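Local coordinates for tyrosyl-tRNA synthetase (Pyrococcus horikoshii, PDB 2CYC), which probably attaches tyrosine to its cognate tRNA in two steps, first activating the amino acid with ATP, as a homodimeric class I synthetase, at residues 4-9 / 26-31; 11-16 / 293-298; 52-57 / 183-188; 58-63 / 297-302. All blocks are in the same frame, centred on the assembly; numbering follows the deposited sequence.

Contact 1: residues 4-9 / 26-31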
loop_
_atom_site.group_PDB
_atom_site.type_symbol
_atom_site.label_atom_id
_atom_site.label_comp_id
_atom_site.label_asym_id
_atom_site.label_seq_id
_atom_site.Cartn_x
_atom_site.Cartn_y
_atom_site.Cartn_z
ATOM N N GLU A 4 -4.332 40.787 0.518
ATOM C CA GLU A 4 -4.775 40.821 1.910
ATOM C C GLU A 4 -6.203 40.284 2.036
ATOM O O GLU A 4 -6.528 39.529 2.951
ATOM C CB GLU A 4 -4.697 42.251 2.445
ATOM C CG GLU A 4 -5.130 42.400 3.888
ATOM C CD GLU A 4 -4.839 43.794 4.447
ATOM O OE1 GLU A 4 -5.182 44.042 5.615
ATOM O OE2 GLU A 4 -4.267 44.638 3.722
ATOM N N GLU A 5 -7.051 40.679 1.100
ATOM C CA GLU A 5 -8.429 40.231 1.076
ATOM C C GLU A 5 -8.501 38.739 0.724
ATOM O O GLU A 5 -9.363 38.012 1.234
ATOM C CB GLU A 5 -9.209 41.063 0.061
ATOM C CG GLU A 5 -10.653 40.665 -0.102
ATOM C CD GLU A 5 -11.430 41.673 -0.943
ATOM O OE1 GLU A 5 -12.601 41.389 -1.285
ATOM O OE2 GLU A 5 -10.867 42.750 -1.254
ATOM N N ARG A 6 -7.594 38.279 -0.137
ATOM C CA ARG A 6 -7.572 36.858 -0.524
ATOM C C ARG A 6 -7.182 36.000 0.681
ATOM O O ARG A 6 -7.790 34.963 0.945
ATOM C CB ARG A 6 -6.570 36.618 -1.663
ATOM C CG ARG A 6 -6.941 37.351 -2.942
ATOM C CD ARG A 6 -7.046 36.383 -4.117
ATOM N NE ARG A 6 -5.745 36.200 -4.715
ATOM C CZ ARG A 6 -5.446 35.326 -5.667
ATOM N NH1 ARG A 6 -6.355 34.498 -6.175
ATOM N NH2 ARG A 6 -4.214 35.307 -6.132
ATOM N N ILE A 7 -6.151 36.439 1.396
ATOM C CA ILE A 7 -5.690 35.736 2.581
ATOM C C ILE A 7 -6.798 35.670 3.617
ATOM O O ILE A 7 -7.043 34.615 4.198
ATOM C CB ILE A 7 -4.459 36.438 3.192
ATOM C CG1 ILE A 7 -3.247 36.200 2.280
ATOM C CG2 ILE A 7 -4.218 35.935 4.622
ATOM C CD1 ILE A 7 -1.970 36.926 2.708
ATOM N N ASN A 8 -7.482 36.790 3.841
ATOM C CA ASN A 8 -8.562 36.819 4.828
ATOM C C ASN A 8 -9.706 35.871 4.477
ATOM O O ASN A 8 -10.330 35.298 5.363
ATOM C CB ASN A 8 -9.124 38.234 4.995
ATOM C CG ASN A 8 -8.192 39.146 5.763
ATOM O OD1 ASN A 8 -7.322 38.684 6.503
ATOM N ND2 ASN A 8 -8.381 40.449 5.607
ATOM N N LEU A 9 -10.001 35.725 3.190
ATOM C CA LEU A 9 -11.066 34.817 2.766
ATOM C C LEU A 9 -10.671 33.385 3.164
ATOM O O LEU A 9 -11.508 32.595 3.607
ATOM C CB LEU A 9 -11.262 34.890 1.244
ATOM C CG LEU A 9 -12.450 35.586 0.546
ATOM C CD1 LEU A 9 -13.504 36.035 1.531
ATOM C CD2 LEU A 9 -11.929 36.763 -0.269
ATOM N N HIS A 26 2.914 33.309 -0.162
ATOM C CA HIS A 26 3.919 33.022 -1.168
ATOM C C HIS A 26 3.223 32.508 -2.435
ATOM O O HIS A 26 3.498 32.983 -3.539
ATOM C CB HIS A 26 4.890 31.970 -0.625
ATOM C CG HIS A 26 5.917 31.517 -1.615
ATOM N ND1 HIS A 26 6.807 32.383 -2.216
ATOM C CD2 HIS A 26 6.208 30.285 -2.095
ATOM C CE1 HIS A 26 7.602 31.703 -3.022
ATOM N NE2 HIS A 26 7.261 30.427 -2.966
ATOM N N LEU A 27 2.317 31.543 -2.276
ATOM C CA LEU A 27 1.605 31.006 -3.433
ATOM C C LEU A 27 0.823 32.091 -4.172
ATOM O O LEU A 27 0.807 32.113 -5.398
ATOM C CB LEU A 27 0.649 29.881 -3.024
ATOM C CG LEU A 27 1.268 28.617 -2.419
ATOM C CD1 LEU A 27 0.230 27.500 -2.435
ATOM C CD2 LEU A 27 2.497 28.202 -3.212
ATOM N N PHE A 28 0.160 32.976 -3.429
ATOM C CA PHE A 28 -0.598 34.058 -4.051
ATOM C C PHE A 28 0.338 34.977 -4.830
ATOM O O PHE A 28 0.078 35.303 -5.990
ATOM C CB PHE A 28 -1.350 34.881 -2.995
ATOM C CG PHE A 28 -2.656 34.263 -2.542
ATOM C CD1 PHE A 28 -3.091 34.415 -1.223
ATOM C CD2 PHE A 28 -3.461 33.556 -3.433
ATOM C CE1 PHE A 28 -4.310 33.870 -0.795
ATOM C CE2 PHE A 28 -4.686 33.007 -3.019
ATOM C CZ PHE A 28 -5.108 33.167 -1.695
ATOM N N GLU A 29 1.438 35.373 -4.192
ATOM C CA GLU A 29 2.406 36.276 -4.807
ATOM C C GLU A 29 3.102 35.765 -6.059
ATOM O O GLU A 29 3.259 36.515 -7.023
ATOM C CB GLU A 29 3.461 36.699 -3.780
ATOM C CG GLU A 29 2.937 37.693 -2.752
ATOM C CD GLU A 29 4.008 38.174 -1.781
ATOM O OE1 GLU A 29 3.668 38.941 -0.843
ATOM O OE2 GLU A 29 5.185 37.788 -1.957
ATOM N N ILE A 30 3.508 34.497 -6.063
ATOM C CA ILE A 30 4.205 33.946 -7.220
ATOM C C ILE A 30 3.255 33.502 -8.320
ATOM O O ILE A 30 3.688 33.062 -9.381
ATOM C CB ILE A 30 5.088 32.754 -6.812
ATOM C CG1 ILE A 30 4.200 31.589 -6.355
ATOM C CG2 ILE A 30 6.050 33.187 -5.701
ATOM C CD1 ILE A 30 4.958 30.433 -5.751
ATOM N N GLY A 31 1.959 33.619 -8.064
ATOM C CA GLY A 31 0.977 33.217 -9.054
ATOM C C GLY A 31 0.933 31.717 -9.286
ATOM O O GLY A 31 0.657 31.256 -10.394
HETATM O O HOH W 1 -2.562 34.185 -7.646
#
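Arg6 and Phe28 bring the two backbones nearest, with their CA atoms 8.3 Å apart. Both residues lie on helices, so this is helix-to-helix packing near the N terminus, between helix 3-11 and helix 21-30. Strand 15-19 lies between the two helices in the chain. Gly31 follows the second helix with positive phi, and its bonds back into the last turn make a Schellman motif.

The contact is carried by the Phe28 ring, which reaches across to the first helix and meets two neighbouring side chains there. Arg6 CB sits over one face of the ring, 4.0 Å from its centroid, in a CH-pi contact. The Arg6 CG lies beside its backbone N, and bends at chi2 (-124°) and chi3 fold the chain back along the ring. The guanidinium therefore also comes to the phenyl group, its plane tilted 30° from the ring. Phe28 CD2 lies over one face of the guanidinium, toward its rim, and is 3.3 Å from Arg6 NH2. Ile7 adds an apolar touch, with its CG1 3.9 Å from Phe28 CD1.

Leu34 packs on both Arg6 and Phe28, and Ile3 also touches the Phe28 side chain. The two terminal nitrogens of the guanidinium are used differently. Arg6 NH1 bonds to Ala64 O, just beyond helix 48-63, which helps fix the rotation of the group. On the other branch, a water lies in the guanidinium plane. It accepts from Arg6 NH2 and gives a weak bond of 3.3 Å to Phe28 O.

Contact 2: residues 11-16 / 293-298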
loop_
_atom_site.group_PDB
_atom_site.type_symbol
_atom_site.label_atom_id
_atom_site.label_comp_id
_atom_site.label_asym_id
_atom_site.label_seq_id
_atom_site.Cartn_x
_atom_site.Cartn_y
_atom_site.Cartn_z
ATOM N N LEU A 11 -8.553 32.590 5.574
ATOM C CA LEU A 11 -8.474 32.601 7.028
ATOM C C LEU A 11 -9.786 32.723 7.806
ATOM O O LEU A 11 -9.869 32.259 8.937
ATOM C CB LEU A 11 -7.527 33.724 7.467
ATOM C CG LEU A 11 -6.021 33.440 7.452
ATOM C CD1 LEU A 11 -5.673 32.569 8.636
ATOM C CD2 LEU A 11 -5.608 32.759 6.150
ATOM N N LYS A 12 -10.814 33.317 7.215
ATOM C CA LYS A 12 -12.066 33.498 7.943
ATOM C C LYS A 12 -12.731 32.211 8.425
ATOM O O LYS A 12 -12.641 31.159 7.774
ATOM C CB LYS A 12 -13.060 34.304 7.107
ATOM C CG LYS A 12 -13.372 33.698 5.762
ATOM C CD LYS A 12 -14.363 34.555 4.966
ATOM C CE LYS A 12 -15.755 34.549 5.586
ATOM N NZ LYS A 12 -16.792 34.972 4.609
ATOM N N LYS A 13 -13.398 32.307 9.578
ATOM C CA LYS A 13 -14.087 31.162 10.167
ATOM C C LYS A 13 -15.020 30.582 9.132
ATOM O O LYS A 13 -15.566 31.309 8.313
ATOM C CB LYS A 13 -14.883 31.584 11.406
ATOM C CG LYS A 13 -14.003 31.887 12.600
ATOM C CD LYS A 13 -14.818 32.148 13.858
ATOM C CE LYS A 13 -13.975 31.879 15.105
ATOM N NZ LYS A 13 -12.643 32.545 15.052
ATOM N N PRO A 14 -15.290 29.272 9.209
ATOM C CA PRO A 14 -14.793 28.309 10.199
ATOM C C PRO A 14 -13.334 27.833 10.130
ATOM O O PRO A 14 -12.987 26.842 10.767
ATOM C CB PRO A 14 -15.783 27.156 10.061
ATOM C CG PRO A 14 -16.012 27.133 8.570
ATOM C CD PRO A 14 -16.187 28.615 8.241
ATOM N N THR A 15 -12.483 28.504 9.367
ATOM C CA THR A 15 -11.086 28.079 9.328
ATOM C C THR A 15 -10.553 28.093 10.762
ATOM O O THR A 15 -10.807 29.034 11.514
ATOM C CB THR A 15 -10.209 29.034 8.504
ATOM O OG1 THR A 15 -10.563 28.938 7.123
ATOM C CG2 THR A 15 -8.732 28.689 8.685
ATOM N N GLU A 16 -9.818 27.054 11.135
ATOM C CA GLU A 16 -9.250 26.977 12.473
ATOM C C GLU A 16 -7.727 26.991 12.413
ATOM O O GLU A 16 -7.060 27.482 13.318
ATOM C CB GLU A 16 -9.726 25.700 13.181
ATOM C CG GLU A 16 -9.030 25.442 14.517
ATOM C CD GLU A 16 -9.606 24.248 15.271
ATOM O OE1 GLU A 16 -8.938 23.763 16.212
ATOM O OE2 GLU A 16 -10.725 23.798 14.934
ATOM N N VAL A 293 -23.735 28.390 17.273
ATOM C CA VAL A 293 -24.048 29.812 17.143
ATOM C C VAL A 293 -22.806 30.558 16.640
ATOM O O VAL A 293 -22.886 31.392 15.748
ATOM C CB VAL A 293 -24.473 30.441 18.510
ATOM C CG1 VAL A 293 -24.497 31.960 18.403
ATOM C CG2 VAL A 293 -25.849 29.931 18.925
ATOM N N GLU A 294 -21.653 30.244 17.211
ATOM C CA GLU A 294 -20.436 30.919 16.805
ATOM C C GLU A 294 -20.004 30.632 15.372
ATOM O O GLU A 294 -19.701 31.554 14.626
ATOM C CB GLU A 294 -19.275 30.559 17.734
ATOM C CG GLU A 294 -17.996 31.317 17.359
ATOM C CD GLU A 294 -16.846 31.050 18.300
ATOM O OE1 GLU A 294 -15.814 31.737 18.174
ATOM O OE2 GLU A 294 -16.966 30.150 19.160
ATOM N N TYR A 295 -19.982 29.357 14.989
ATOM C CA TYR A 295 -19.527 28.974 13.655
ATOM C C TYR A 295 -20.533 28.971 12.508
ATOM O O TYR A 295 -20.140 29.002 11.348
ATOM C CB TYR A 295 -18.823 27.624 13.748
ATOM C CG TYR A 295 -17.514 27.747 14.481
ATOM C CD1 TYR A 295 -16.356 28.146 13.812
ATOM C CD2 TYR A 295 -17.440 27.531 15.864
ATOM C CE1 TYR A 295 -15.152 28.328 14.501
ATOM C CE2 TYR A 295 -16.245 27.712 16.562
ATOM C CZ TYR A 295 -15.106 28.110 15.874
ATOM O OH TYR A 295 -13.924 28.292 16.558
ATOM N N ILE A 296 -21.823 28.932 12.820
ATOM C CA ILE A 296 -22.829 28.958 11.768
ATOM C C ILE A 296 -23.472 30.342 11.708
ATOM O O ILE A 296 -23.264 31.098 10.752
ATOM C CB ILE A 296 -23.930 27.875 11.993
ATOM C CG1 ILE A 296 -23.296 26.474 11.973
ATOM C CG2 ILE A 296 -24.996 27.974 10.903
ATOM C CD1 ILE A 296 -24.296 25.321 12.103
ATOM N N ILE A 297 -24.216 30.691 12.753
ATOM C CA ILE A 297 -24.914 31.974 12.802
ATOM C C ILE A 297 -24.011 33.212 12.683
ATOM O O ILE A 297 -24.352 34.157 11.973
ATOM C CB ILE A 297 -25.785 32.051 14.079
ATOM C CG1 ILE A 297 -26.796 30.891 14.055
ATOM C CG2 ILE A 297 -26.501 33.403 14.155
ATOM C CD1 ILE A 297 -27.688 30.778 15.285
ATOM N N PHE A 298 -22.870 33.215 13.366
ATOM C CA PHE A 298 -21.952 34.352 13.272
ATOM C C PHE A 298 -20.741 34.007 12.417
ATOM O O PHE A 298 -19.622 34.446 12.695
ATOM C CB PHE A 298 -21.488 34.815 14.665
ATOM C CG PHE A 298 -22.575 35.449 15.468
ATOM C CD1 PHE A 298 -23.377 34.682 16.306
ATOM C CD2 PHE A 298 -22.872 36.799 15.305
ATOM C CE1 PHE A 298 -24.464 35.245 16.964
ATOM C CE2 PHE A 298 -23.958 37.372 15.956
ATOM C CZ PHE A 298 -24.757 36.592 16.787
#
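Pro14 and Lys13 meet Tyr295 where the chain turns from helix 3-11 into strand 15-19, the antiparallel neighbour of strand 214-223 in the main sheet. The contact joins this edge of the class I catalytic core to the last turn of helix 288-297. That helix follows the KMSKS motif, and probably belongs to the C-terminal helical part that reads the anticodon in tyrosyl-tRNA synthetases.

In the first shell, Pro14 CB lies 3.9 Å from Tyr295 CD1. Lys13 runs past the phenol on the opposite side of the ring plane from Pro14, and its CE is 3.8 Å from Tyr295 CE1. Both approach the ring obliquely. Lys13 CE also comes to 3.6 Å from Glu294 OE1. The Glu294 chain is fully extended, with CG anti to the backbone N (chi1 -177°), and this carries its carboxylate out to the lysine. The charged ends do not close a salt bridge.

The next shell sets the positions of these groups. Pro14 follows a cis peptide bond, which sharpens the turn, and its backbone is hydrogen-bonded to that of His224. The His224 ring stacks with Tyr295, so one residue helps place both partners. Met53 and Lys57 of helix 48-63 pack on Pro14. On the helix side, Phe322 touches Glu294, while Leu226 touches Tyr295.

The helix itself widens into a pi-type turn as it ends, just where Glu294 and Tyr295 face the loop. Its bond spans five residues, from Phe298 N to Val293 O, at 3.0 Å.

Contact 3: residues 52-57 / 183-188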
loop_
_atom_site.group_PDB
_atom_site.type_symbol
_atom_site.label_atom_id
_atom_site.label_comp_id
_atom_site.label_asym_id
_atom_site.label_seq_id
_atom_site.Cartn_x
_atom_site.Cartn_y
_atom_site.Cartn_z
ATOM N N LEU A 52 -22.272 22.322 5.889
ATOM C CA LEU A 52 -22.131 23.754 6.152
ATOM C C LEU A 52 -20.715 24.293 6.318
ATOM O O LEU A 52 -20.368 25.302 5.713
ATOM C CB LEU A 52 -22.982 24.157 7.366
ATOM C CG LEU A 52 -24.443 23.703 7.280
ATOM C CD1 LEU A 52 -25.266 24.512 8.270
ATOM C CD2 LEU A 52 -24.985 23.894 5.856
ATOM N N MET A 53 -19.895 23.639 7.128
ATOM C CA MET A 53 -18.541 24.129 7.332
ATOM C C MET A 53 -17.703 23.987 6.061
ATOM O O MET A 53 -17.007 24.919 5.666
ATOM C CB MET A 53 -17.897 23.398 8.510
ATOM C CG MET A 53 -18.689 23.563 9.813
ATOM S SD MET A 53 -18.739 25.287 10.427
ATOM C CE MET A 53 -20.278 25.868 9.735
ATOM N N ALA A 54 -17.766 22.830 5.413
ATOM C CA ALA A 54 -17.015 22.642 4.171
ATOM C C ALA A 54 -17.587 23.585 3.105
ATOM O O ALA A 54 -16.853 24.204 2.346
ATOM C CB ALA A 54 -17.129 21.195 3.696
ATOM N N GLY A 55 -18.911 23.687 3.070
ATOM C CA GLY A 55 -19.574 24.542 2.105
ATOM C C GLY A 55 -19.176 25.986 2.274
ATOM O O GLY A 55 -18.926 26.682 1.287
ATOM N N ALA A 56 -19.121 26.445 3.524
ATOM C CA ALA A 56 -18.721 27.821 3.801
ATOM C C ALA A 56 -17.304 28.085 3.273
ATOM O O ALA A 56 -17.063 29.096 2.620
ATOM C CB ALA A 56 -18.780 28.089 5.290
ATOM N N LYS A 57 -16.365 27.176 3.534
ATOM C CA LYS A 57 -15.000 27.397 3.053
ATOM C C LYS A 57 -14.915 27.338 1.528
ATOM O O LYS A 57 -14.190 28.123 0.909
ATOM C CB LYS A 57 -14.018 26.387 3.668
ATOM C CG LYS A 57 -13.763 26.576 5.162
ATOM C CD LYS A 57 -13.651 28.064 5.552
ATOM C CE LYS A 57 -12.510 28.781 4.824
ATOM N NZ LYS A 57 -12.559 30.255 5.051
ATOM N N ILE A 183 -4.186 23.821 -2.338
ATOM C CA ILE A 183 -5.007 24.244 -1.201
ATOM C C ILE A 183 -5.691 22.971 -0.688
ATOM O O ILE A 183 -6.778 22.606 -1.152
ATOM C CB ILE A 183 -6.102 25.281 -1.611
ATOM C CG1 ILE A 183 -5.455 26.536 -2.213
ATOM C CG2 ILE A 183 -6.958 25.654 -0.392
ATOM C CD1 ILE A 183 -4.491 27.275 -1.289
ATOM N N ALA A 184 -5.041 22.290 0.253
ATOM C CA ALA A 184 -5.579 21.044 0.810
ATOM C C ALA A 184 -6.502 21.395 1.969
ATOM O O ALA A 184 -6.051 21.796 3.045
ATOM C CB ALA A 184 -4.433 20.136 1.276
ATOM N N HIS A 185 -7.798 21.231 1.728
ATOM C CA HIS A 185 -8.840 21.576 2.688
ATOM C C HIS A 185 -9.488 20.356 3.361
ATOM O O HIS A 185 -9.823 19.363 2.705
ATOM C CB HIS A 185 -9.891 22.426 1.952
ATOM C CG HIS A 185 -11.127 22.709 2.745
ATOM N ND1 HIS A 185 -12.376 22.788 2.165
ATOM C CD2 HIS A 185 -11.315 22.904 4.071
ATOM C CE1 HIS A 185 -13.281 23.010 3.100
ATOM N NE2 HIS A 185 -12.664 23.083 4.267
ATOM N N ALA A 186 -9.649 20.440 4.679
ATOM C CA ALA A 186 -10.262 19.373 5.462
ATOM C C ALA A 186 -10.643 19.880 6.844
ATOM O O ALA A 186 -10.326 21.013 7.212
ATOM C CB ALA A 186 -9.289 18.188 5.618
ATOM N N GLY A 187 -11.332 19.026 7.597
ATOM C CA GLY A 187 -11.671 19.355 8.964
ATOM C C GLY A 187 -10.387 19.078 9.740
ATOM O O GLY A 187 -9.532 18.319 9.269
ATOM N N MET A 188 -10.251 19.686 10.915
ATOM C CA MET A 188 -9.073 19.538 11.775
ATOM C C MET A 188 -8.587 18.119 12.060
ATOM O O MET A 188 -7.393 17.923 12.281
ATOM C CB MET A 188 -9.310 20.243 13.118
ATOM C CG MET A 188 -8.968 21.721 13.131
ATOM S SD MET A 188 -7.207 22.040 12.909
ATOM C CE MET A 188 -6.544 21.636 14.519
#
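His185, in the middle of strand 183-187, points its ring at Ala54 and Lys57 on helix 48-63. Strand 183-187 runs parallel to strand 36-40, the strand from which the chain goes on to this helix. The contact is thus helix-on-sheet packing within the Rossmann-like core.

The van der Waals part is small and buried. Lys57 CB is 3.5 Å from His185 CE1, and Lys57 CG is 3.8 Å from His185 NE2. The two side chains cross at about a right angle. The ring gets there because its CG is trans to N (chi1 172°), which carries it toward the helix. Ala54 flanks the same corner: its carbonyl O lies at the ring edge, 3.8 Å from His185 CE1, and its CB is 4.3 Å from that carbon. Phe61, one turn beyond Lys57, meets the imidazole edge-to-face.

The hydrogen bonds all leave the contact. His185 ND1 pairs with His36 NE2, and His185 NE2 with His223 ND1. Lys57 bends at chi2 and chi3, which turns its ammonium away from the ring. Its NZ bonds to the O atoms of Leu9, Val10 and Lys12 and forms a salt bridge with Asp60 OD2.

With both nitrogens held, the imidazole is fixed in rotation as the middle of a row of three histidines. The side chains of His185 and tyrosine-binding Tyr37 are about 6 Å apart. Three carbonyls and a carboxylate round the buried Lys57 ammonium would probably stabilise its positive charge.

Contact 4: residues 58-63 / 297-302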
loop_
_atom_site.group_PDB
_atom_site.type_symbol
_atom_site.label_atom_id
_atom_site.label_comp_id
_atom_site.label_asym_id
_atom_site.label_seq_id
_atom_site.Cartn_x
_atom_site.Cartn_y
_atom_site.Cartn_z
ATOM N N ILE A 58 -15.647 26.405 0.921
ATOM C CA ILE A 58 -15.632 26.302 -0.523
ATOM C C ILE A 58 -16.089 27.650 -1.095
ATOM O O ILE A 58 -15.486 28.166 -2.045
ATOM C CB ILE A 58 -16.534 25.142 -0.992
ATOM C CG1 ILE A 58 -15.790 23.808 -0.776
ATOM C CG2 ILE A 58 -16.897 25.318 -2.449
ATOM C CD1 ILE A 58 -16.688 22.568 -0.895
ATOM N N ALA A 59 -17.124 28.234 -0.493
ATOM C CA ALA A 59 -17.626 29.531 -0.941
ATOM C C ALA A 59 -16.537 30.590 -0.795
ATOM O O ALA A 59 -16.321 31.395 -1.705
ATOM C CB ALA A 59 -18.870 29.942 -0.130
ATOM N N ASP A 60 -15.856 30.596 0.351
ATOM C CA ASP A 60 -14.786 31.566 0.581
ATOM C C ASP A 60 -13.667 31.410 -0.439
ATOM O O ASP A 60 -13.167 32.402 -0.987
ATOM C CB ASP A 60 -14.170 31.410 1.979
ATOM C CG ASP A 60 -15.144 31.726 3.094
ATOM O OD1 ASP A 60 -16.105 32.492 2.864
ATOM O OD2 ASP A 60 -14.934 31.220 4.214
ATOM N N PHE A 61 -13.269 30.161 -0.680
ATOM C CA PHE A 61 -12.181 29.893 -1.609
ATOM C C PHE A 61 -12.505 30.388 -3.020
ATOM O O PHE A 61 -11.656 31.001 -3.673
ATOM C CB PHE A 61 -11.825 28.388 -1.627
ATOM C CG PHE A 61 -11.332 27.850 -0.290
ATOM C CD1 PHE A 61 -10.584 28.655 0.575
ATOM C CD2 PHE A 61 -11.597 26.534 0.089
ATOM C CE1 PHE A 61 -10.104 28.157 1.798
ATOM C CE2 PHE A 61 -11.123 26.019 1.314
ATOM C CZ PHE A 61 -10.373 26.836 2.171
ATOM N N GLN A 62 -13.726 30.131 -3.484
ATOM C CA GLN A 62 -14.137 30.564 -4.815
ATOM C C GLN A 62 -13.954 32.084 -4.927
ATOM O O GLN A 62 -13.399 32.575 -5.913
ATOM C CB GLN A 62 -15.612 30.206 -5.086
ATOM C CG GLN A 62 -15.938 28.707 -5.154
ATOM C CD GLN A 62 -17.389 28.443 -5.583
ATOM O OE1 GLN A 62 -18.328 29.041 -5.054
ATOM N NE2 GLN A 62 -17.568 27.543 -6.542
ATOM N N LYS A 63 -14.402 32.825 -3.911
ATOM C CA LYS A 63 -14.281 34.288 -3.937
ATOM C C LYS A 63 -12.842 34.774 -3.961
ATOM O O LYS A 63 -12.558 35.889 -4.406
ATOM C CB LYS A 63 -15.001 34.918 -2.740
ATOM C CG LYS A 63 -16.511 34.852 -2.832
ATOM C CD LYS A 63 -17.179 35.576 -1.669
ATOM C CE LYS A 63 -18.701 35.413 -1.708
ATOM N NZ LYS A 63 -19.133 33.988 -1.578
ATOM N N ILE A 297 -24.216 30.691 12.753
ATOM C CA ILE A 297 -24.914 31.974 12.802
ATOM C C ILE A 297 -24.011 33.212 12.683
ATOM O O ILE A 297 -24.352 34.157 11.973
ATOM C CB ILE A 297 -25.785 32.051 14.079
ATOM C CG1 ILE A 297 -26.796 30.891 14.055
ATOM C CG2 ILE A 297 -26.501 33.403 14.155
ATOM C CD1 ILE A 297 -27.688 30.778 15.285
ATOM N N PHE A 298 -22.870 33.215 13.366
ATOM C CA PHE A 298 -21.952 34.352 13.272
ATOM C C PHE A 298 -20.741 34.007 12.417
ATOM O O PHE A 298 -19.622 34.446 12.695
ATOM C CB PHE A 298 -21.488 34.815 14.665
ATOM C CG PHE A 298 -22.575 35.449 15.468
ATOM C CD1 PHE A 298 -23.377 34.682 16.306
ATOM C CD2 PHE A 298 -22.872 36.799 15.305
ATOM C CE1 PHE A 298 -24.464 35.245 16.964
ATOM C CE2 PHE A 298 -23.958 37.372 15.956
ATOM C CZ PHE A 298 -24.757 36.592 16.787
ATOM N N ARG A 299 -20.968 33.199 11.386
ATOM C CA ARG A 299 -19.893 32.819 10.487
ATOM C C ARG A 299 -19.304 34.109 9.944
ATOM O O ARG A 299 -18.094 34.264 9.864
ATOM C CB ARG A 299 -20.427 31.977 9.332
ATOM C CG ARG A 299 -19.346 31.593 8.353
ATOM C CD ARG A 299 -19.884 30.605 7.374
ATOM N NE ARG A 299 -20.847 31.202 6.461
ATOM C CZ ARG A 299 -20.525 31.731 5.287
ATOM N NH1 ARG A 299 -19.260 31.744 4.888
ATOM N NH2 ARG A 299 -21.474 32.218 4.500
ATOM N N GLU A 300 -20.180 35.030 9.573
ATOM C CA GLU A 300 -19.756 36.322 9.065
ATOM C C GLU A 300 -20.373 37.407 9.932
ATOM O O GLU A 300 -21.591 37.554 9.989
ATOM C CB GLU A 300 -20.201 36.503 7.615
ATOM C CG GLU A 300 -19.669 35.429 6.672
ATOM C CD GLU A 300 -19.906 35.766 5.214
ATOM O OE1 GLU A 300 -19.486 34.979 4.337
ATOM O OE2 GLU A 300 -20.511 36.822 4.943
ATOM N N GLU A 301 -19.528 38.151 10.632
ATOM C CA GLU A 301 -20.012 39.228 11.478
ATOM C C GLU A 301 -19.276 40.527 11.157
ATOM O O GLU A 301 -18.161 40.509 10.630
ATOM C CB GLU A 301 -19.883 38.851 12.968
ATOM C CG GLU A 301 -18.550 38.259 13.390
ATOM C CD GLU A 301 -18.596 37.640 14.784
ATOM O OE1 GLU A 301 -18.976 38.342 15.742
ATOM O OE2 GLU A 301 -18.246 36.447 14.923
ATOM N N PRO A 302 -19.896 41.675 11.469
ATOM C CA PRO A 302 -21.219 41.756 12.095
ATOM C C PRO A 302 -22.384 41.263 11.241
ATOM O O PRO A 302 -22.349 41.285 10.006
ATOM C CB PRO A 302 -21.342 43.233 12.448
ATOM C CG PRO A 302 -20.601 43.891 11.319
ATOM C CD PRO A 302 -19.363 43.024 11.198
HETATM O O HOH W 2 -16.822 31.300 6.061
#
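Asp60, near the end of helix 48-63, faces Arg299 and Glu300 in the loop that follows helix 288-297. The backbones stay well apart, with the CA atoms of Asp60 and Glu300 10.9 Å from each other. Charged side chains therefore make the whole contact.

The close-fitting part is on the inner side. The Arg299 chain leaves its backbone fully extended (chi1 178°), runs straight, then bends at chi3. Its CD packs on Ala56, and Met109 also touches it. Asp60 OD1 and a water both lie at the edge of the guanidinium, near its plane. The water binds more closely than the acid: it accepts from Arg299 NH1 at 2.7 Å and donates to Asp60 OD2 at 2.6 Å. The direct salt bridge, Asp60 OD1 to Arg299 NH1, is long at 3.8 Å. The carboxylate and guanidinium planes are 28° apart. The acid's second oxygen is also held by Lys57.

Glu300 is on the looser, exposed side. Its CG lies over the centre of the guanidinium, 4.0 Å above the plane. Its OE1 is 3.3 Å from Arg299 NH1, but well out of that plane, so charge alone joins them. Asp60 OD1 and Glu300 OE1 are only 4.4 Å apart. Lys12 NZ makes salt bridges to both oxygens and probably eases their repulsion.

Together these residues form a salt-bridge network between the catalytic core and the region after the KMSKS motif.

From the N terminus, contact 1 closes first, pairing helices 3-11 and 21-30, with strand 15-19 in the loop it closes. Contact 2 opens within that short loop, so it crosses contact 1, and it closes only at helix 288-297. Contact 3 lies wholly within this long span and ties helix 48-63 to strand 183-187 of the main sheet. Contact 4 opens on the same helix, crosses contact 3, and ends beside contact 2, sharing Ile297 and Phe298 with it. Contact 1 is in series with contacts 3 and 4. Helix 48-63 thus lies between the sheet, the N-terminal segment and the region after the KMSKS motif.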